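Side-chain contact in AGR_C_1268p (Agrobacterium tumefaciens str. C58, PDB 2GHS), which belongs to the SMP-30/regucalcin family of metal-binding beta-propeller proteins and probably acts as a gluconolactonase dependent on a divalent metal ion: residues I105-D109 with G110-R114. Residues are numbered along the deposited sequence; the frame is centred on the assembly and turned at random. Where two conformers were deposited one is given.
Sequences IASDD and GLFLR. With K (potassium ion), chain B.
Ser107 and Gly110, the two ends of a type I turn, illustrate how a side chain can reinforce a tight beta hairpin. Ser107 OG lies 2.8 Å from Gly110 O and donates a hydrogen bond to it, while Ser107 N reaches the same oxygen from the opposite face of the carbonyl plane at 3.0 Å. The serine hydroxyl sits between its own backbone N and carbonyl carbon (chi1 78°), a rotation that also lets OG accept from Asp109 N at 3.0 Å, forming an ST turn. One hydroxyl thereby ties the turn's interior to its closing residue, where the return bond from Gly110 N to Ser107 O is weak. Farther along, Ile105 and Phe112 exchange two nearly straight backbone bonds.

Side-chain packing divides between the two faces of the hairpin. On one, Leu111 CD2 meets Ala106 CB at 3.9 Å. On the other, Phe112 swings back toward the turn and turns its ring edge to a carbonyl oxygen, with CE1 4.0 Å from Asp109 O; in the conformer given, Ile105 CD1 comes to 3.7 Å from Arg114 CD, and the extended arginine chain carries the guanidinium onward to Gln103.

The turn also presents Asp108 O to a potassium ion that is also bound by the backbone carbonyl oxygens of Glu128, Leu131 and Asn134 and by a water. Strands 102-107 and 110-115 are the central pair of a four-stranded antiparallel propeller blade, flanked by strands 92-99 and 121-125.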
loop_
_atom_site.group_PDB
_atom_site.type_symbol
_atom_site.label_atom_id
_atom_site.label_comp_id
_atom_site.label_asym_id
_atom_site.label_seq_id
_atom_site.Cartn_x
_atom_site.Cartn_y
_atom_site.Cartn_z
ATOM N N ILE A 105 -9.964 3.928 -8.225
ATOM C CA ILE A 105 -8.617 3.470 -8.526
ATOM C C ILE A 105 -7.745 4.680 -8.802
ATOM O O ILE A 105 -8.119 5.563 -9.596
ATOM C CB ILE A 105 -8.598 2.572 -9.769
ATOM C CG1 ILE A 105 -9.218 1.207 -9.446
ATOM C CG2 ILE A 105 -7.173 2.419 -10.264
ATOM C CD1 ILE A 105 -9.318 0.299 -10.632
ATOM N N ALA A 106 -6.589 4.732 -8.135
ATOM C CA ALA A 106 -5.568 5.743 -8.407
ATOM C C ALA A 106 -4.612 5.139 -9.417
ATOM O O ALA A 106 -4.169 4.017 -9.277
ATOM C CB ALA A 106 -4.813 6.115 -7.153
ATOM N N SER A 107 -4.267 5.918 -10.426
ATOM C CA SER A 107 -3.358 5.470 -11.439
ATOM C C SER A 107 -2.423 6.580 -11.885
ATOM O O SER A 107 -2.562 7.746 -11.462
ATOM C CB SER A 107 -4.158 5.017 -12.651
ATOM O OG SER A 107 -4.625 6.107 -13.454
ATOM N N ASP A 108 -1.480 6.210 -12.760
ATOM C CA ASP A 108 -0.576 7.138 -13.413
ATOM C C ASP A 108 -1.253 8.151 -14.293
ATOM O O ASP A 108 -0.649 9.167 -14.651
ATOM C CB ASP A 108 0.531 6.392 -14.180
ATOM C CG ASP A 108 0.011 5.448 -15.286
ATOM O OD1 ASP A 108 -1.163 5.044 -15.241
ATOM O OD2 ASP A 108 0.843 5.049 -16.167
ATOM N N ASP A 109 -2.491 7.892 -14.653
ATOM C CA ASP A 109 -3.201 8.784 -15.530
ATOM C C ASP A 109 -4.375 9.552 -14.886
ATOM O O ASP A 109 -5.071 10.326 -15.577
ATOM C CB ASP A 109 -3.685 7.963 -16.751
ATOM C CG ASP A 109 -2.506 7.415 -17.617
ATOM O OD1 ASP A 109 -1.344 7.907 -17.501
ATOM O OD2 ASP A 109 -2.761 6.488 -18.410
ATOM N N GLY A 110 -4.559 9.409 -13.570
ATOM C CA GLY A 110 -5.627 10.040 -12.866
ATOM C C GLY A 110 -6.363 9.075 -11.962
ATOM O O GLY A 110 -5.970 7.902 -11.816
ATOM N N LEU A 111 -7.410 9.585 -11.329
ATOM C CA LEU A 111 -8.282 8.839 -10.451
ATOM C C LEU A 111 -9.568 8.476 -11.199
ATOM O O LEU A 111 -10.202 9.342 -11.808
ATOM C CB LEU A 111 -8.647 9.716 -9.283
ATOM C CG LEU A 111 -7.479 10.078 -8.393
ATOM C CD1 LEU A 111 -7.671 11.451 -7.793
ATOM C CD2 LEU A 111 -7.346 9.043 -7.313
ATOM N N PHE A 112 -9.910 7.191 -11.198
ATOM C CA PHE A 112 -11.017 6.640 -11.995
ATOM C C PHE A 112 -11.982 5.875 -11.096
ATOM O O PHE A 112 -11.556 5.210 -10.117
ATOM C CB PHE A 112 -10.477 5.665 -13.032
ATOM C CG PHE A 112 -9.786 6.336 -14.180
ATOM C CD1 PHE A 112 -8.508 6.844 -14.016
ATOM C CD2 PHE A 112 -10.435 6.529 -15.399
ATOM C CE1 PHE A 112 -7.866 7.477 -15.061
ATOM C CE2 PHE A 112 -9.784 7.181 -16.448
ATOM C CZ PHE A 112 -8.504 7.677 -16.269
ATOM N N LEU A 113 -13.258 6.001 -11.398
ATOM C CA LEU A 113 -14.296 5.140 -10.809
ATOM C C LEU A 113 -14.346 3.835 -11.596
ATOM O O LEU A 113 -14.232 3.847 -12.818
ATOM C CB LEU A 113 -15.651 5.824 -10.886
ATOM C CG LEU A 113 -15.798 7.177 -10.185
ATOM C CD1 LEU A 113 -17.303 7.591 -10.139
ATOM C CD2 LEU A 113 -15.202 7.180 -8.788
ATOM N N ARG A 114 -14.531 2.722 -10.895
ATOM C CA ARG A 114 -14.631 1.424 -11.520
ATOM C C ARG A 114 -15.953 0.819 -11.073
ATOM O O ARG A 114 -16.209 0.703 -9.865
ATOM C CB ARG A 114 -13.509 0.499 -11.069
ATOM C CG ARG A 114 -13.607 -0.903 -11.688
ATOM C CD ARG A 114 -12.329 -1.697 -11.453
ATOM N NE ARG A 114 -12.466 -2.999 -12.063
ATOM C CZ ARG A 114 -13.067 -4.049 -11.516
ATOM N NH1 ARG A 114 -13.501 -4.069 -10.269
ATOM N NH2 ARG A 114 -13.171 -5.138 -12.230
HETATM K K K B . 1.321 10.863 -14.597
HETATM O O HOH W 1 1.641 10.508 -11.823
#